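Local coordinates for protein alkylhalidase CmlS (Streptomyces venezuelae, PDB 3I3L) that is a flavin-dependent halogenase of chloramphenicol biosynthesis that holds its FAD cofactor through a covalent bond to the protein, at residues A[40-45]-A[340-345]; A[154-157]-A[161-164]. All blocks are in the same frame, centred on the assembly; numbering follows the deposited sequence.

Contact 1 (A[40-45]-A[340-345])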
# COMPACT_ATOMS: atom_id res chain seq x y z
N LEU A 40 1.13 -6.92 -18.82
CA LEU A 40 0.47 -5.81 -19.53
C LEU A 40 1.36 -4.58 -19.64
O LEU A 40 1.42 -3.94 -20.70
CB LEU A 40 -0.83 -5.39 -18.83
CG LEU A 40 -1.95 -6.43 -18.80
CD1 LEU A 40 -3.02 -6.03 -17.80
CD2 LEU A 40 -2.55 -6.63 -20.24
N THR A 41 2.07 -4.22 -18.57
CA THR A 41 2.91 -3.02 -18.64
C THR A 41 4.14 -3.25 -19.53
O THR A 41 4.48 -2.39 -20.32
CB THR A 41 3.31 -2.52 -17.23
OG1 THR A 41 2.12 -2.31 -16.49
CG2 THR A 41 4.09 -1.21 -17.28
N LEU A 42 4.80 -4.40 -19.37
CA LEU A 42 5.97 -4.77 -20.18
C LEU A 42 5.60 -4.88 -21.70
O LEU A 42 6.37 -4.49 -22.53
CB LEU A 42 6.53 -6.12 -19.74
CG LEU A 42 7.56 -6.14 -18.62
CD1 LEU A 42 7.67 -7.57 -18.00
CD2 LEU A 42 8.93 -5.55 -19.06
N HIS A 43 4.41 -5.39 -22.01
CA HIS A 43 3.92 -5.45 -23.39
C HIS A 43 3.71 -4.04 -23.98
O HIS A 43 4.20 -3.74 -25.07
CB HIS A 43 2.64 -6.25 -23.45
CG HIS A 43 1.89 -6.07 -24.73
ND1 HIS A 43 2.10 -6.90 -25.83
CD2 HIS A 43 0.92 -5.20 -25.08
CE1 HIS A 43 1.30 -6.51 -26.81
NE2 HIS A 43 0.58 -5.48 -26.38
N LYS A 44 3.03 -3.16 -23.24
CA LYS A 44 2.83 -1.78 -23.67
C LYS A 44 4.21 -1.10 -23.86
O LYS A 44 4.35 -0.18 -24.70
CB LYS A 44 2.01 -1.04 -22.59
CG LYS A 44 1.74 0.46 -22.83
CD LYS A 44 0.83 0.99 -21.73
CE LYS A 44 0.55 2.51 -21.85
NZ LYS A 44 -0.33 2.77 -23.03
N LEU A 45 5.21 -1.50 -23.07
CA LEU A 45 6.54 -0.92 -23.22
C LEU A 45 7.35 -1.60 -24.36
O LEU A 45 8.50 -1.24 -24.61
CB LEU A 45 7.34 -0.94 -21.92
CG LEU A 45 6.77 -0.12 -20.76
CD1 LEU A 45 7.54 -0.44 -19.48
CD2 LEU A 45 6.83 1.40 -21.08
N ALA A 340 8.84 -0.93 -15.77
CA ALA A 340 9.52 0.26 -16.21
C ALA A 340 11.00 0.09 -15.97
O ALA A 340 11.82 0.59 -16.75
CB ALA A 340 8.97 1.48 -15.46
N ALA A 341 11.35 -0.57 -14.86
CA ALA A 341 12.76 -0.77 -14.51
C ALA A 341 13.45 -1.65 -15.54
O ALA A 341 14.58 -1.36 -15.96
CB ALA A 341 12.87 -1.45 -13.09
N ILE A 342 12.77 -2.78 -15.90
CA ILE A 342 13.34 -3.69 -16.91
C ILE A 342 13.50 -2.93 -18.27
O ILE A 342 14.53 -3.03 -18.94
CB ILE A 342 12.46 -4.92 -17.02
CG1 ILE A 342 12.67 -5.87 -15.79
CG2 ILE A 342 12.86 -5.74 -18.32
CD1 ILE A 342 11.56 -6.90 -15.72
N ASP A 343 12.51 -2.14 -18.64
CA ASP A 343 12.60 -1.34 -19.86
C ASP A 343 13.78 -0.38 -19.85
O ASP A 343 14.53 -0.28 -20.83
CB ASP A 343 11.29 -0.55 -20.09
CG ASP A 343 11.32 0.25 -21.38
OD1 ASP A 343 11.57 -0.33 -22.46
OD2 ASP A 343 11.14 1.47 -21.31
N ARG A 344 13.97 0.33 -18.75
CA ARG A 344 15.08 1.26 -18.65
C ARG A 344 16.41 0.59 -18.74
O ARG A 344 17.34 1.12 -19.35
CB ARG A 344 14.96 2.07 -17.35
CG ARG A 344 15.94 3.17 -17.20
CD ARG A 344 15.54 4.41 -17.95
NE ARG A 344 16.63 5.39 -17.98
CZ ARG A 344 16.60 6.55 -18.64
NH1 ARG A 344 15.51 6.95 -19.28
NH2 ARG A 344 17.67 7.33 -18.63
N ILE A 345 16.57 -0.55 -18.08
CA ILE A 345 17.87 -1.21 -18.09
C ILE A 345 18.15 -1.76 -19.49
O ILE A 345 19.27 -1.82 -19.92
CB ILE A 345 17.93 -2.37 -17.05
CG1 ILE A 345 17.85 -1.83 -15.61
CG2 ILE A 345 19.22 -3.24 -17.27
CD1 ILE A 345 17.49 -2.92 -14.56
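L42 and L45 meet A340, I342 and D343 where two helices of the Rossmann-type FAD-binding domain pack together. Helix 33-44 is the one that follows the glycine-rich turn after strand 25-29; helix 327-347 is its partner. The L42 and I342 side chains cross at about a right angle, and methyl meets methyl, L42 CD2 lying 4.0 Å from I342 CG2. With I342 CG1 beside its own backbone N (chi1 -75°), it is the CG2 branch that faces L42. Both residues also touch I181 of strand 179-182, so this side of the pair rests on the sheet. L45, just past the helix end, points toward the other helix. Its CD1 rests against that helix between A340 and D343, 3.9 Å from A340 CA and 3.8 Å from D343 CB. The L45 and D343 side chains cross obliquely, D343 CG lying 4.2 Å from L45 CB. The buried carboxylate oxygens of D343 are well supplied: OD1 accepts from H47 NE2, and OD2 forms salt bridges with R347 and R497. No hydrogen bond joins the two segments directly, but R497 NH1 links them, meeting both D343 OD2 and the carbonyl oxygen of L45.

Contact 2 (A[154-157]-A[161-164])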
# COMPACT_ATOMS: atom_id res chain seq x y z
N VAL A 154 14.35 -21.94 -10.83
CA VAL A 154 14.72 -20.65 -11.39
C VAL A 154 16.22 -20.56 -11.19
O VAL A 154 16.71 -20.61 -10.04
CB VAL A 154 14.06 -19.45 -10.66
CG1 VAL A 154 14.53 -18.13 -11.25
CG2 VAL A 154 12.52 -19.54 -10.78
N ASP A 155 16.97 -20.52 -12.29
CA ASP A 155 18.43 -20.54 -12.15
C ASP A 155 18.96 -19.23 -12.63
O ASP A 155 18.65 -18.82 -13.76
CB ASP A 155 19.05 -21.71 -12.95
CG ASP A 155 20.42 -22.11 -12.47
OD1 ASP A 155 21.20 -21.24 -12.04
OD2 ASP A 155 20.74 -23.34 -12.53
N LEU A 156 19.81 -18.61 -11.81
CA LEU A 156 20.27 -17.27 -12.05
C LEU A 156 21.79 -17.27 -12.05
O LEU A 156 22.41 -16.24 -12.23
CB LEU A 156 19.81 -16.33 -10.90
CG LEU A 156 18.32 -16.31 -10.54
CD1 LEU A 156 18.07 -15.55 -9.20
CD2 LEU A 156 17.49 -15.68 -11.67
N SER A 157 22.37 -18.45 -11.87
CA SER A 157 23.83 -18.56 -11.75
C SER A 157 24.57 -18.24 -13.02
O SER A 157 25.77 -17.95 -12.98
CB SER A 157 24.24 -19.93 -11.27
OG SER A 157 23.88 -20.88 -12.24
N ARG A 161 21.88 -14.73 -18.39
CA ARG A 161 20.53 -15.13 -18.72
C ARG A 161 19.82 -15.60 -17.49
O ARG A 161 20.44 -15.76 -16.44
CB ARG A 161 20.57 -16.32 -19.73
CG ARG A 161 21.48 -17.46 -19.27
CD ARG A 161 21.40 -18.72 -20.26
NE ARG A 161 21.51 -18.27 -21.65
CZ ARG A 161 22.66 -17.92 -22.22
NH1 ARG A 161 23.82 -18.00 -21.55
NH2 ARG A 161 22.65 -17.50 -23.46
N VAL A 162 18.52 -15.86 -17.62
CA VAL A 162 17.80 -16.57 -16.59
C VAL A 162 17.33 -17.86 -17.22
O VAL A 162 16.84 -17.82 -18.32
CB VAL A 162 16.55 -15.74 -16.09
CG1 VAL A 162 15.67 -16.57 -15.22
CG2 VAL A 162 17.00 -14.46 -15.34
N VAL A 163 17.45 -19.00 -16.52
CA VAL A 163 16.84 -20.25 -16.97
C VAL A 163 15.81 -20.83 -16.03
O VAL A 163 16.14 -21.22 -14.98
CB VAL A 163 17.92 -21.30 -17.29
CG1 VAL A 163 17.28 -22.56 -17.90
CG2 VAL A 163 18.95 -20.70 -18.24
N LEU A 164 14.57 -20.97 -16.48
CA LEU A 164 13.50 -21.53 -15.66
C LEU A 164 13.23 -22.99 -15.97
O LEU A 164 13.26 -23.39 -17.13
CB LEU A 164 12.20 -20.74 -15.91
CG LEU A 164 12.01 -19.45 -15.08
CD1 LEU A 164 13.09 -18.53 -15.29
CD2 LEU A 164 10.72 -18.83 -15.51
O HOH W 1 21.11 -14.36 -13.84
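A beta hairpin of the FAD-binding domain brings 154-157 against 161-164, at the turn end of antiparallel strands 151-155 and 162-168; the first of these starts at V151, an FAD-binding residue. D155 and V163 form a hydrogen-bonded pair. D155 N reaches V163 O at 2.9 Å, tilted 32° from the carbonyl plane, and V163 N returns a straighter bond to D155 O at 3.0 Å, N-H...O angle 167°. V154 and L164 follow as a non-hydrogen-bonded pair. Their side chains share one face of the sheet, with V154 CG1 4.3 Å from L164 CD1 and also near V162 CG1. Further toward the turn, L156 and V162 lie side by side and point the same way: L156 CD2 rests 3.9 Å from V162 CG2 and scarcely farther from CG1. The other face carries D155 and V163, whose CB atoms lie beside each other. The D155 carboxylate then leads away from the strand partner, chi1 of -159° swinging CG to the far side of the CA-CB bond from N, and closes an Asx turn: OD1 accepts S157 N at 3.0 Å, nearly along its C-O axis, and S157 OG at 2.7 Å from the syn side but out of the carboxylate plane. Two donors thus hold OD1 as the chain leaves the strand. Past the last backbone bond a water lies between two carbonyl oxygens, within bonding distance of both, 2.8 Å from L156 O and 3.0 Å from R161 O. R161 sends its guanidinium to D158 and E176. On the inner face, V154 packs on helix 189-194 and on I29, L164 on A27, and L156 and V162 on V180, so the hairpin lies over strands 25-29 and 179-182, while strand 171-177 continues its sheet beyond 162-168.

Both contacts belong to the FAD-binding domain and stand on the same side of the chain's centre, with centres 20 Å apart and nearest atoms about 9 Å apart. Contact 1 is wholly buried and joins helices distant in sequence; contact 2 is partly buried and joins neighbouring strands within the interval between those helices. Strand 179-182 serves both: I181 touches L42 and I342, V180 touches L156 and V162. Their chemistry differs accordingly. Between the helices only apolar contacts of side chains and one backbone CA pass directly, the polar bridging being left to an outside arginine, whereas the hairpin is tied by backbone bonds, with a water between two carbonyls, apolar residues on its inner face and a polar turn.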